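Local structure of YcgJ protein (Bacillus subtilis, 1XXL) at residues A167-Q172 with L231-K236; K15-R20 with L37-Y42; V123-P128 with F225-I230; H23-I28 with P41-C46; Q196-L201 with G220-F225. The protein is probably an S-adenosylmethionine-dependent methyltransferase of the Rossmann-like type, although its substrate is not known. One frame throughout, in Å; residues are numbered along the deposited sequence.

Interaction 1 (A167-Q172 with L231-K236); sequences AYQDIQ and LIQGIK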
# COMPACT_ATOMS: atom_id res chain seq x y z
N ALA A 167 -10.37 -9.91 11.94
CA ALA A 167 -9.55 -9.63 13.10
C ALA A 167 -8.35 -8.76 12.68
O ALA A 167 -7.72 -9.03 11.66
CB ALA A 167 -9.07 -10.91 13.75
N TYR A 168 -8.03 -7.74 13.47
CA TYR A 168 -6.96 -6.77 13.16
C TYR A 168 -5.73 -7.02 14.02
O TYR A 168 -5.83 -7.18 15.23
CB TYR A 168 -7.46 -5.35 13.40
CG TYR A 168 -6.44 -4.20 13.29
CD1 TYR A 168 -5.57 -3.90 14.35
CD2 TYR A 168 -6.40 -3.38 12.15
CE1 TYR A 168 -4.67 -2.83 14.26
CE2 TYR A 168 -5.52 -2.33 12.06
CZ TYR A 168 -4.64 -2.06 13.10
OH TYR A 168 -3.78 -1.00 12.98
N GLN A 169 -4.56 -7.00 13.39
CA GLN A 169 -3.30 -7.04 14.12
C GLN A 169 -2.29 -6.13 13.44
O GLN A 169 -2.09 -6.21 12.23
CB GLN A 169 -2.77 -8.47 14.18
CG GLN A 169 -1.65 -8.67 15.15
CD GLN A 169 -1.19 -10.12 15.25
OE1 GLN A 169 -1.87 -11.04 14.79
NE2 GLN A 169 -0.03 -10.32 15.88
N ASP A 170 -1.69 -5.25 14.22
CA ASP A 170 -0.53 -4.47 13.82
C ASP A 170 0.75 -5.36 13.95
O ASP A 170 1.18 -5.73 15.05
CB ASP A 170 -0.48 -3.17 14.65
CG ASP A 170 0.89 -2.52 14.71
OD1 ASP A 170 1.79 -2.82 13.88
OD2 ASP A 170 1.09 -1.69 15.62
N ILE A 171 1.30 -5.76 12.83
CA ILE A 171 2.49 -6.61 12.83
C ILE A 171 3.78 -5.80 13.09
O ILE A 171 4.62 -6.20 13.90
CB ILE A 171 2.60 -7.43 11.53
CG1 ILE A 171 1.33 -8.29 11.29
CG2 ILE A 171 3.87 -8.30 11.54
CD1 ILE A 171 1.07 -9.37 12.32
N GLN A 172 3.94 -4.68 12.40
CA GLN A 172 5.08 -3.81 12.63
C GLN A 172 4.78 -2.44 12.07
O GLN A 172 4.14 -2.32 11.02
CB GLN A 172 6.35 -4.34 11.94
CG GLN A 172 7.66 -3.65 12.37
CD GLN A 172 8.86 -4.09 11.53
OE1 GLN A 172 8.79 -4.16 10.32
NE2 GLN A 172 9.96 -4.40 12.19
N LEU A 231 2.64 -2.72 8.62
CA LEU A 231 2.02 -3.94 8.11
C LEU A 231 0.92 -4.30 9.07
O LEU A 231 1.16 -4.53 10.27
CB LEU A 231 2.99 -5.11 7.99
CG LEU A 231 2.32 -6.48 7.73
CD1 LEU A 231 1.56 -6.50 6.44
CD2 LEU A 231 3.38 -7.61 7.71
N ILE A 232 -0.29 -4.36 8.52
CA ILE A 232 -1.46 -4.80 9.24
C ILE A 232 -1.81 -6.18 8.68
O ILE A 232 -1.80 -6.39 7.46
CB ILE A 232 -2.65 -3.84 8.99
CG1 ILE A 232 -2.41 -2.49 9.65
CG2 ILE A 232 -3.97 -4.42 9.50
CD1 ILE A 232 -3.16 -1.37 8.98
N GLN A 233 -2.14 -7.10 9.58
CA GLN A 233 -2.72 -8.38 9.20
C GLN A 233 -4.20 -8.42 9.59
O GLN A 233 -4.56 -8.17 10.75
CB GLN A 233 -1.98 -9.54 9.84
CG GLN A 233 -2.51 -10.91 9.39
CD GLN A 233 -1.59 -12.06 9.77
OE1 GLN A 233 -1.09 -12.77 8.90
NE2 GLN A 233 -1.37 -12.25 11.04
N GLY A 234 -5.04 -8.71 8.60
CA GLY A 234 -6.44 -9.09 8.81
C GLY A 234 -6.65 -10.59 8.68
O GLY A 234 -6.10 -11.24 7.79
N ILE A 235 -7.42 -11.18 9.59
CA ILE A 235 -7.80 -12.57 9.47
C ILE A 235 -9.33 -12.64 9.45
O ILE A 235 -10.01 -12.07 10.34
CB ILE A 235 -7.19 -13.47 10.61
CG1 ILE A 235 -5.67 -13.50 10.48
CG2 ILE A 235 -7.73 -14.90 10.49
CD1 ILE A 235 -4.98 -14.06 11.64
N LYS A 236 -9.87 -13.32 8.43
CA LYS A 236 -11.31 -13.46 8.26
C LYS A 236 -11.91 -14.41 9.32
O LYS A 236 -11.56 -15.58 9.39
CB LYS A 236 -11.64 -13.94 6.85
CG LYS A 236 -13.15 -14.06 6.56
CD LYS A 236 -13.36 -14.26 5.08
CE LYS A 236 -14.82 -14.41 4.68
NZ LYS A 236 -14.96 -14.57 3.21

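Interaction 2 (K15-R20 with L37-Y42); sequences KTAECR and LAFSPY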
# COMPACT_ATOMS: atom_id res chain seq x y z
N LYS A 15 7.30 -13.26 5.21
CA LYS A 15 7.47 -13.85 6.55
C LYS A 15 6.12 -14.08 7.30
O LYS A 15 5.86 -15.14 7.87
CB LYS A 15 8.39 -12.95 7.39
CG LYS A 15 8.78 -13.56 8.73
CD LYS A 15 9.40 -12.53 9.66
CE LYS A 15 9.54 -13.10 11.08
NZ LYS A 15 9.94 -12.04 12.05
N THR A 16 5.26 -13.07 7.27
CA THR A 16 4.02 -13.10 8.02
C THR A 16 2.96 -14.02 7.38
O THR A 16 2.10 -14.59 8.08
CB THR A 16 3.46 -11.66 8.15
OG1 THR A 16 4.47 -10.82 8.74
CG2 THR A 16 2.16 -11.61 9.00
N ALA A 17 3.03 -14.18 6.06
CA ALA A 17 2.02 -14.92 5.30
C ALA A 17 1.96 -16.41 5.61
O ALA A 17 0.94 -17.04 5.34
CB ALA A 17 2.26 -14.74 3.81
N GLU A 18 3.05 -16.97 6.13
CA GLU A 18 3.14 -18.40 6.45
C GLU A 18 2.76 -19.25 5.24
O GLU A 18 1.91 -20.13 5.33
CB GLU A 18 2.22 -18.75 7.63
CG GLU A 18 2.41 -17.87 8.86
CD GLU A 18 3.37 -18.42 9.90
OE1 GLU A 18 4.03 -19.46 9.64
OE2 GLU A 18 3.44 -17.83 10.99
N CYS A 19 3.38 -18.94 4.09
CA CYS A 19 3.04 -19.58 2.83
C CYS A 19 3.12 -21.11 2.87
O CYS A 19 4.03 -21.68 3.47
CB CYS A 19 3.96 -19.09 1.72
SG CYS A 19 3.81 -17.34 1.41
N ARG A 20 2.14 -21.75 2.23
CA ARG A 20 2.14 -23.19 1.99
C ARG A 20 2.01 -23.42 0.49
O ARG A 20 1.40 -22.61 -0.22
CB ARG A 20 1.00 -23.86 2.74
CG ARG A 20 1.23 -23.95 4.25
CD ARG A 20 -0.06 -24.21 5.01
NE ARG A 20 -0.32 -25.62 5.35
CZ ARG A 20 0.20 -26.25 6.42
NH1 ARG A 20 1.03 -25.65 7.27
NH2 ARG A 20 -0.11 -27.52 6.64
N LEU A 37 5.70 -11.91 -7.90
CA LEU A 37 6.90 -12.72 -8.17
C LEU A 37 7.61 -13.18 -6.90
O LEU A 37 8.10 -14.31 -6.84
CB LEU A 37 7.88 -11.95 -9.03
CG LEU A 37 7.39 -11.61 -10.43
CD1 LEU A 37 8.54 -10.93 -11.16
CD2 LEU A 37 6.97 -12.83 -11.18
N ALA A 38 7.66 -12.33 -5.89
CA ALA A 38 8.32 -12.70 -4.64
C ALA A 38 7.59 -13.84 -3.91
O ALA A 38 8.23 -14.67 -3.28
CB ALA A 38 8.49 -11.49 -3.75
N PHE A 39 6.27 -13.90 -4.04
CA PHE A 39 5.50 -14.97 -3.40
C PHE A 39 5.58 -16.28 -4.14
O PHE A 39 5.39 -17.34 -3.54
CB PHE A 39 4.01 -14.56 -3.23
CG PHE A 39 3.72 -13.84 -1.94
CD1 PHE A 39 3.94 -12.47 -1.83
CD2 PHE A 39 3.24 -14.53 -0.83
CE1 PHE A 39 3.69 -11.80 -0.61
CE2 PHE A 39 2.97 -13.86 0.37
CZ PHE A 39 3.20 -12.50 0.48
N SER A 40 5.85 -16.20 -5.45
CA SER A 40 5.69 -17.33 -6.37
C SER A 40 6.47 -18.63 -6.04
O SER A 40 5.94 -19.70 -6.26
CB SER A 40 5.97 -16.90 -7.82
OG SER A 40 7.35 -16.65 -8.03
N PRO A 41 7.71 -18.53 -5.51
CA PRO A 41 8.39 -19.78 -5.15
C PRO A 41 7.70 -20.59 -4.05
O PRO A 41 7.90 -21.80 -3.97
CB PRO A 41 9.78 -19.30 -4.67
CG PRO A 41 9.92 -17.90 -5.21
CD PRO A 41 8.55 -17.35 -5.22
N TYR A 42 6.86 -19.93 -3.23
CA TYR A 42 6.29 -20.48 -1.99
C TYR A 42 4.85 -20.95 -2.06
O TYR A 42 4.38 -21.59 -1.14
CB TYR A 42 6.36 -19.42 -0.89
CG TYR A 42 7.71 -18.82 -0.74
CD1 TYR A 42 8.73 -19.53 -0.14
CD2 TYR A 42 7.98 -17.55 -1.21
CE1 TYR A 42 10.01 -19.00 -0.02
CE2 TYR A 42 9.24 -17.00 -1.08
CZ TYR A 42 10.25 -17.73 -0.49
OH TYR A 42 11.51 -17.20 -0.36

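Interaction 3 (V123-P128 with F225-I230); sequences VDHYAP and FCLKAI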
# COMPACT_ATOMS: atom_id res chain seq x y z
N VAL A 123 0.14 -3.37 3.62
CA VAL A 123 1.19 -2.42 3.89
C VAL A 123 0.82 -1.09 3.27
O VAL A 123 0.49 -1.03 2.08
CB VAL A 123 2.61 -2.89 3.35
CG1 VAL A 123 3.64 -1.75 3.39
CG2 VAL A 123 3.07 -4.03 4.15
N ASP A 124 0.86 -0.04 4.07
CA ASP A 124 0.74 1.28 3.54
C ASP A 124 1.32 2.28 4.52
O ASP A 124 1.62 1.95 5.66
CB ASP A 124 -0.74 1.61 3.19
CG ASP A 124 -0.87 2.56 1.99
OD1 ASP A 124 -2.02 2.75 1.53
OD2 ASP A 124 0.16 3.14 1.52
N HIS A 125 1.50 3.50 4.07
CA HIS A 125 1.72 4.56 5.02
C HIS A 125 0.33 5.04 5.49
O HIS A 125 -0.68 4.79 4.84
CB HIS A 125 2.64 5.69 4.52
CG HIS A 125 2.48 6.03 3.08
ND1 HIS A 125 1.60 6.98 2.65
CD2 HIS A 125 3.11 5.56 1.98
CE1 HIS A 125 1.67 7.08 1.33
NE2 HIS A 125 2.58 6.22 0.90
N TYR A 126 0.29 5.61 6.68
CA TYR A 126 -0.97 5.95 7.31
C TYR A 126 -0.94 7.36 7.89
O TYR A 126 0.11 7.93 8.13
CB TYR A 126 -1.30 4.90 8.37
CG TYR A 126 -0.33 4.79 9.53
CD1 TYR A 126 0.73 3.90 9.51
CD2 TYR A 126 -0.48 5.59 10.64
CE1 TYR A 126 1.60 3.79 10.59
CE2 TYR A 126 0.37 5.51 11.69
CZ TYR A 126 1.42 4.60 11.67
OH TYR A 126 2.28 4.55 12.72
N ALA A 127 -2.13 7.90 8.12
CA ALA A 127 -2.34 9.19 8.75
C ALA A 127 -2.28 9.03 10.27
O ALA A 127 -2.90 8.13 10.82
CB ALA A 127 -3.71 9.72 8.36
N PRO A 128 -1.53 9.92 10.96
CA PRO A 128 -1.62 9.96 12.40
C PRO A 128 -3.07 10.23 12.85
O PRO A 128 -3.89 10.72 12.07
CB PRO A 128 -0.68 11.10 12.79
CG PRO A 128 0.27 11.19 11.67
CD PRO A 128 -0.54 10.87 10.45
N PHE A 225 12.30 13.52 4.87
CA PHE A 225 11.21 13.39 5.84
C PHE A 225 10.86 11.93 5.97
O PHE A 225 11.38 11.11 5.21
CB PHE A 225 9.99 14.26 5.46
CG PHE A 225 9.38 13.93 4.12
CD1 PHE A 225 8.36 12.98 4.02
CD2 PHE A 225 9.80 14.58 2.96
CE1 PHE A 225 7.79 12.69 2.78
CE2 PHE A 225 9.22 14.30 1.73
CZ PHE A 225 8.23 13.34 1.64
N CYS A 226 10.02 11.58 6.92
CA CYS A 226 9.56 10.22 7.08
C CYS A 226 8.06 10.15 7.02
O CYS A 226 7.37 11.00 7.57
CB CYS A 226 10.01 9.63 8.41
SG CYS A 226 11.80 9.28 8.56
N LEU A 227 7.58 9.11 6.38
CA LEU A 227 6.19 8.73 6.40
C LEU A 227 6.03 7.65 7.48
O LEU A 227 7.00 7.06 7.92
CB LEU A 227 5.76 8.21 5.04
CG LEU A 227 5.12 9.13 3.99
CD1 LEU A 227 5.23 10.62 4.21
CD2 LEU A 227 5.50 8.76 2.58
N LYS A 228 4.78 7.45 7.92
CA LYS A 228 4.47 6.41 8.92
C LYS A 228 3.95 5.17 8.22
O LYS A 228 2.89 5.21 7.59
CB LYS A 228 3.40 6.91 9.90
CG LYS A 228 3.58 8.32 10.40
CD LYS A 228 4.96 8.59 10.94
CE LYS A 228 5.16 8.02 12.28
NZ LYS A 228 6.35 8.72 12.91
N ALA A 229 4.67 4.07 8.33
CA ALA A 229 4.36 2.84 7.59
C ALA A 229 3.99 1.76 8.55
O ALA A 229 4.41 1.78 9.71
CB ALA A 229 5.53 2.43 6.76
N ILE A 230 3.19 0.82 8.06
CA ILE A 230 2.75 -0.30 8.87
C ILE A 230 2.50 -1.55 8.01
O ILE A 230 2.19 -1.45 6.83
CB ILE A 230 1.47 0.12 9.66
CG1 ILE A 230 1.18 -0.85 10.79
CG2 ILE A 230 0.31 0.32 8.69
CD1 ILE A 230 0.03 -0.41 11.75
O HOH W 1 2.26 8.66 6.73
O HOH W 2 4.66 3.93 11.79

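Interaction 4 (H23-I28 with P41-C46); sequences HRVLDI and PYVQEC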
# COMPACT_ATOMS: atom_id res chain seq x y z
N HIS A 23 -1.31 -22.81 -1.43
CA HIS A 23 -1.99 -21.54 -1.27
C HIS A 23 -2.22 -20.80 -2.59
O HIS A 23 -1.40 -20.83 -3.49
CB HIS A 23 -1.24 -20.65 -0.29
CG HIS A 23 -1.48 -20.98 1.15
ND1 HIS A 23 -0.63 -20.58 2.15
CD2 HIS A 23 -2.47 -21.67 1.75
CE1 HIS A 23 -1.10 -20.99 3.32
NE2 HIS A 23 -2.22 -21.66 3.10
N ARG A 24 -3.36 -20.12 -2.66
CA ARG A 24 -3.69 -19.22 -3.75
C ARG A 24 -3.66 -17.79 -3.21
O ARG A 24 -4.28 -17.50 -2.17
CB ARG A 24 -5.06 -19.58 -4.31
CG ARG A 24 -5.09 -21.00 -4.87
CD ARG A 24 -6.28 -21.22 -5.76
NE ARG A 24 -6.41 -22.62 -6.19
CZ ARG A 24 -7.50 -23.13 -6.77
NH1 ARG A 24 -8.59 -22.38 -7.00
NH2 ARG A 24 -7.52 -24.42 -7.14
N VAL A 25 -2.94 -16.92 -3.90
CA VAL A 25 -2.67 -15.56 -3.43
C VAL A 25 -3.20 -14.54 -4.44
O VAL A 25 -3.02 -14.68 -5.67
CB VAL A 25 -1.13 -15.32 -3.24
CG1 VAL A 25 -0.82 -13.92 -2.75
CG2 VAL A 25 -0.54 -16.35 -2.31
N LEU A 26 -3.81 -13.49 -3.92
CA LEU A 26 -4.20 -12.36 -4.71
C LEU A 26 -3.40 -11.14 -4.26
O LEU A 26 -3.34 -10.83 -3.06
CB LEU A 26 -5.70 -12.11 -4.56
CG LEU A 26 -6.27 -10.82 -5.13
CD1 LEU A 26 -6.13 -10.77 -6.62
CD2 LEU A 26 -7.73 -10.65 -4.72
N ASP A 27 -2.83 -10.44 -5.24
CA ASP A 27 -2.15 -9.16 -5.02
C ASP A 27 -2.93 -8.02 -5.67
O ASP A 27 -3.10 -7.96 -6.90
CB ASP A 27 -0.73 -9.18 -5.59
CG ASP A 27 0.04 -7.87 -5.31
OD1 ASP A 27 -0.13 -7.25 -4.22
OD2 ASP A 27 0.83 -7.47 -6.20
N ILE A 28 -3.42 -7.12 -4.82
CA ILE A 28 -4.19 -5.98 -5.23
C ILE A 28 -3.31 -4.76 -5.44
O ILE A 28 -2.59 -4.34 -4.52
CB ILE A 28 -5.26 -5.66 -4.20
CG1 ILE A 28 -6.18 -6.87 -4.05
CG2 ILE A 28 -6.05 -4.45 -4.64
CD1 ILE A 28 -7.22 -6.74 -2.99
N PRO A 41 7.71 -18.53 -5.51
CA PRO A 41 8.39 -19.78 -5.15
C PRO A 41 7.70 -20.59 -4.05
O PRO A 41 7.90 -21.80 -3.97
CB PRO A 41 9.78 -19.30 -4.67
CG PRO A 41 9.92 -17.90 -5.21
CD PRO A 41 8.55 -17.35 -5.22
N TYR A 42 6.86 -19.93 -3.23
CA TYR A 42 6.29 -20.48 -1.99
C TYR A 42 4.85 -20.95 -2.06
O TYR A 42 4.38 -21.59 -1.14
CB TYR A 42 6.36 -19.42 -0.89
CG TYR A 42 7.71 -18.82 -0.74
CD1 TYR A 42 8.73 -19.53 -0.14
CD2 TYR A 42 7.98 -17.55 -1.21
CE1 TYR A 42 10.01 -19.00 -0.02
CE2 TYR A 42 9.24 -17.00 -1.08
CZ TYR A 42 10.25 -17.73 -0.49
OH TYR A 42 11.51 -17.20 -0.36
N VAL A 43 4.12 -20.59 -3.11
CA VAL A 43 2.70 -20.88 -3.16
C VAL A 43 2.35 -21.52 -4.50
O VAL A 43 3.16 -21.55 -5.40
CB VAL A 43 1.85 -19.58 -2.95
CG1 VAL A 43 2.11 -18.95 -1.55
CG2 VAL A 43 2.11 -18.55 -4.06
N GLN A 44 1.12 -22.01 -4.61
CA GLN A 44 0.64 -22.62 -5.83
C GLN A 44 0.43 -21.63 -6.97
O GLN A 44 0.76 -21.90 -8.13
CB GLN A 44 -0.69 -23.29 -5.55
CG GLN A 44 -1.21 -24.11 -6.70
CD GLN A 44 -2.50 -24.78 -6.32
OE1 GLN A 44 -3.56 -24.19 -6.45
NE2 GLN A 44 -2.41 -26.00 -5.82
N GLU A 45 -0.09 -20.46 -6.63
CA GLU A 45 -0.56 -19.54 -7.64
C GLU A 45 -0.71 -18.13 -7.06
O GLU A 45 -1.26 -17.96 -5.96
CB GLU A 45 -1.91 -20.07 -8.10
CG GLU A 45 -2.64 -19.23 -9.08
CD GLU A 45 -4.03 -19.81 -9.39
OE1 GLU A 45 -4.80 -19.12 -10.09
OE2 GLU A 45 -4.35 -20.96 -8.95
N CYS A 46 -0.23 -17.15 -7.82
CA CYS A 46 -0.44 -15.74 -7.52
C CYS A 46 -1.20 -15.07 -8.66
O CYS A 46 -0.87 -15.24 -9.82
CB CYS A 46 0.88 -15.04 -7.39
SG CYS A 46 1.87 -15.68 -6.12

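Interaction 5 (Q196-L201 with G220-F225); sequences QIITHL and GQPISF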
# COMPACT_ATOMS: atom_id res chain seq x y z
N GLN A 196 4.98 24.54 -4.03
CA GLN A 196 3.92 24.32 -3.02
C GLN A 196 4.34 23.29 -1.95
O GLN A 196 4.08 23.46 -0.77
CB GLN A 196 2.60 23.87 -3.66
CG GLN A 196 1.96 24.90 -4.59
CD GLN A 196 0.69 24.34 -5.30
OE1 GLN A 196 -0.24 23.85 -4.63
NE2 GLN A 196 0.67 24.42 -6.63
N ILE A 197 4.97 22.21 -2.40
CA ILE A 197 5.53 21.19 -1.48
C ILE A 197 6.56 21.82 -0.54
O ILE A 197 6.52 21.59 0.66
CB ILE A 197 6.16 20.01 -2.24
CG1 ILE A 197 5.05 19.16 -2.86
CG2 ILE A 197 6.98 19.15 -1.29
CD1 ILE A 197 5.47 18.26 -3.90
N ILE A 198 7.46 22.63 -1.09
CA ILE A 198 8.52 23.24 -0.30
C ILE A 198 7.92 24.15 0.76
O ILE A 198 8.31 24.08 1.93
CB ILE A 198 9.55 23.98 -1.19
CG1 ILE A 198 10.32 22.97 -2.08
CG2 ILE A 198 10.51 24.78 -0.34
CD1 ILE A 198 11.13 23.60 -3.25
N THR A 199 6.95 24.98 0.38
CA THR A 199 6.23 25.85 1.33
C THR A 199 5.54 25.03 2.44
O THR A 199 5.60 25.39 3.61
CB THR A 199 5.16 26.72 0.61
OG1 THR A 199 5.80 27.55 -0.35
CG2 THR A 199 4.40 27.60 1.56
N HIS A 200 4.89 23.94 2.05
CA HIS A 200 4.19 23.05 2.99
C HIS A 200 5.15 22.51 4.05
O HIS A 200 4.85 22.55 5.24
CB HIS A 200 3.56 21.90 2.20
CG HIS A 200 2.60 21.05 2.98
ND1 HIS A 200 1.50 21.57 3.62
CD2 HIS A 200 2.57 19.72 3.19
CE1 HIS A 200 0.83 20.59 4.20
NE2 HIS A 200 1.46 19.45 3.95
N LEU A 201 6.30 22.01 3.60
CA LEU A 201 7.33 21.47 4.50
C LEU A 201 7.98 22.54 5.37
O LEU A 201 8.21 22.33 6.55
CB LEU A 201 8.40 20.70 3.70
CG LEU A 201 7.95 19.38 3.05
CD1 LEU A 201 8.95 18.84 1.99
CD2 LEU A 201 7.67 18.31 4.10
N GLY A 220 15.91 26.60 3.15
CA GLY A 220 14.56 26.04 3.04
C GLY A 220 14.39 24.91 2.05
O GLY A 220 13.31 24.36 1.95
N GLN A 221 15.44 24.55 1.32
CA GLN A 221 15.37 23.43 0.38
C GLN A 221 15.26 22.13 1.20
O GLN A 221 16.11 21.88 2.06
CB GLN A 221 16.60 23.41 -0.53
CG GLN A 221 16.62 22.29 -1.58
CD GLN A 221 15.60 22.47 -2.69
OE1 GLN A 221 14.96 23.52 -2.81
NE2 GLN A 221 15.45 21.43 -3.52
N PRO A 222 14.17 21.35 1.00
CA PRO A 222 14.02 20.16 1.84
C PRO A 222 15.05 19.08 1.52
O PRO A 222 15.51 18.98 0.38
CB PRO A 222 12.60 19.69 1.52
CG PRO A 222 11.94 20.89 0.86
CD PRO A 222 13.03 21.51 0.09
N ILE A 223 15.39 18.30 2.54
CA ILE A 223 16.36 17.23 2.41
C ILE A 223 15.71 15.87 2.57
O ILE A 223 15.91 14.98 1.74
CB ILE A 223 17.49 17.42 3.44
CG1 ILE A 223 18.32 18.64 3.03
CG2 ILE A 223 18.38 16.19 3.50
CD1 ILE A 223 19.21 19.17 4.14
N SER A 224 14.94 15.69 3.64
CA SER A 224 14.32 14.42 3.92
C SER A 224 13.11 14.56 4.84
O SER A 224 12.92 15.58 5.50
CB SER A 224 15.35 13.45 4.54
OG SER A 224 15.84 13.94 5.76
N PHE A 225 12.30 13.52 4.87
CA PHE A 225 11.21 13.39 5.84
C PHE A 225 10.86 11.93 5.97
O PHE A 225 11.38 11.11 5.21
CB PHE A 225 9.99 14.26 5.46
CG PHE A 225 9.38 13.93 4.12
CD1 PHE A 225 8.36 12.98 4.02
CD2 PHE A 225 9.80 14.58 2.96
CE1 PHE A 225 7.79 12.69 2.78
CE2 PHE A 225 9.22 14.30 1.73
CZ PHE A 225 8.23 13.34 1.64

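Interaction 1 (A167-Q172 with L231-K236)
Ala167 and Ile235 form one end of an antiparallel strand pair, with a short backbone bond from Ala167 N to Ile235 O at 2.7 Å and its return from Ile235 N. The pair joins strands 166-179 and 222-236, the last two long strands of the methyltransferase sheet. Gln169 and Gln233 form the next two-way pair. Tyr168 with Gly234 and Asp170 with Ile232 are the non-hydrogen-bonded pairs. A classic beta bulge follows: Ile171 and Gln172 both face Leu231. Leu231 O accepts from Ile171 N at 2.8 Å, and Leu231 N gives to Gln172 O at 2.9 Å.

Apolar contacts add to this. On the Tyr168 face, ring atom CE2 of Tyr168 meets Ile232 CG2 at 3.7 Å. The Tyr168 chi1 of 173° turns CG away from the backbone N and lets the ring lean across to Ile232. An alanine here would lose the ring and is likely to leave Ile232 without its cover from this strand. At the bulge, Ile171 CB, directed at the other strand, lies beside Leu231 CD2 at 3.9 Å, and Ile171 CG1 touches Gln233 CB at 3.8 Å.

The Gln169 and Gln233 side chains lie side by side and point the same way, but their amide planes are turned 62° apart. Gln169 OE1 stays 4.0 Å from Gln233 NE2, and Gln233 OE1 is bonded to Arg119 instead. The pairing therefore rests on backbone bonds and apolar contacts.

Interaction 2 (K15-R20 with L37-Y42)
Ala17 and Cys19 meet Phe39 where two helices of the Rossmann-like methyltransferase fold come together. Helix 7-17 ends here, against Phe39 of helix 34-39. Ala17 comes first: its CB approaches the edge of the Phe39 ring, close to the ring plane, and lies 3.6 Å from Phe39 CE2. Leu121 of strand 118-125 also touches Ala17.

Glu18, just after the helix, has a positive phi of 53°, and the chain turns so that Cys19 points at the second segment. Cys19 SG sits beside its own backbone N (chi1 -62°) and reaches Phe39 CD2 at 3.6 Å. This is a sulfur-aromatic contact. The Cys19 sulfur is 4.7 Å from the centroid of the Phe39 ring and approaches obliquely. Cys19 CB packs on Tyr42 CB, also at 3.6 Å. One cysteine thus reaches two aromatic residues, and the side-chain contact between the segments is apolar. Ile14 of helix 7-17 touches the same two residues, Phe39 and Tyr42.

Arg20 comes near with its backbone alone. Its side chain leads away from the second segment. Arg20 O lies 3.3 Å from Tyr42 O, two acceptors side by side without a bond.

Interaction 3 (V123-P128 with F225-I230)
Asp124 O receives Ile230 N at 3.1 Å, with a C=O...N angle of 162°, and also meets the CA-H of Ala229. The return bond, Asp124 N to Ile230 O, is weak at 3.4 Å. These bonds pair strand 118-125 with strand 222-236, on the antiparallel side of the methyltransferase sheet. Next along, Tyr126 N bonds to Lys228 O, an oxygen whose place is less sure, and two waters bridge. One gives to Tyr126 O and accepts from Lys228 N. The other joins Tyr126 OH to Ala229 O.

Tyr126 lays one ring face on Lys228 CB, a CH-pi contact 3.7 Å from the ring centroid. Its CG is wedged between the backbone N and the carbonyl carbon (chi1 63°), which turns the ring back over the strand. Ala229 O lies at the ring edge, and Ile230 CG2 touches Tyr126 CD1 at 3.7 Å.

The His125 ring is held between two groups. Leu227 CD2 sits over one face, 4.0 Å from the centroid, and Asp124 OD2 covers the opposite face. OD2 also accepts from His125 N and from His98, while His125 ND1 bonds to Glu151.

The Val123 side chain is about 4 Å from that of Arg94, an S-adenosyl-L-methionine-binding residue. Helix 131-144 packs on His125 and Leu227. Helix 154-163 packs on Tyr126 and Ile230. Strand 166-179 touches Ala229 and Ile230.

Interaction 4 (H23-I28 with P41-C46)
Val25 N donates to Glu45 O at 2.9 Å, a backbone bond of a parallel strand pair. The two strands belong to the beta-alpha-beta unit of strand 24-28, helix 34-39 and strand 45-50, a Rossmann-type crossover. One step earlier, His23 O accepts from Gln44 N at 3.0 Å, with a second, weak bond from Glu45 N.

On the Arg24 side of the sheet the contact is polar. Arg24 NE gives a fairly straight bond (157°) to Gln44 OE1 at 3.3 Å, nearly along the C=O axis. Both side chains run extended in the same direction to make it. Glu45 OE2 forms a long salt bridge with Arg24 NE at 3.8 Å. It lies well out of the guanidinium plane, so only the charges attract.

On the Val25 and Cys46 side the contact is apolar. Val43, from the loop before the strand, brings CG1 to 3.8 Å from Val25 CG2, the two side chains crossing at about a right angle. Val25 CB also lies 4.2 Å from Cys46 SG.

Further out, Cys46 packs on Ala36 and Phe39 of helix 34-39, which closes over this apolar side. The neighbouring strand 88-94 fixes strand 24-28 from its other edge: Asp89 OD1 accepts a hydrogen bond from Arg24 N.

Interaction 5 (Q196-L201 with G220-F225)
Segment 196-201 of helix 191-202 passes residues 222-225, which begin strand 222-236, at 10.1 Å between axes and at 66°; the CA atoms of Ile198 and Pro222 are nearest. The side chains bridge this gap by apolar packing.

Ile198 is the main contact from the helix. Its CG1 lies 3.8 Å from Pro222 CD, and the two side chains cross at about a right angle. Ile198 CG2, on the other branch, reaches Gly220 O at 3.6 Å, and Ile198 CD1 touches Gln221 OE1 at 3.9 Å. The bend of Gln221 at chi2 (70°) brings that oxygen back toward the helix. A serine in place of Ile198 would probably open a gap beside Pro222 and Gln221.

One turn on, Leu201 continues the row. Its CD1 packs on Pro222 CB at 3.8 Å, so Pro222 is shared by both residues. Leu201 CD2 extends to Phe225 CD2 at 4.4 Å, a looser contact.

Tyr180 of helix 180-187 touches Ile198, Gln221 and Pro222, and Trp183 meets the Phe225 ring edge-to-face. Just past Pro222, Ile223 and Ser224 both face Thr215 in a classic beta bulge. The arrangement is plain helix-on-strand packing. It joins the helices between strands 166-179 and 222-236 to the start of the latter, consistent with a class I methyltransferase fold.

Interactions 1, 3 and 5 lie along one long strand, 222-236. Interaction 5 is at its start, interaction 3 in the middle and interaction 1 at its end, with the centres of 1 and 5 about 33 Å apart. The strand runs antiparallel to its long neighbours 118-125 and 166-179, as the seventh strand does in class I methyltransferases. Interactions 2 and 4 close early in the chain, with centres about 7 Å apart, and share Pro41 and Tyr42. Thr16 links interactions 2 and 1. Interaction 4 joins the parallel half of the same sheet, its centre about 40 Å from that of interaction 5. The sheet thus connects the probable cofactor-binding half to the helical insertion.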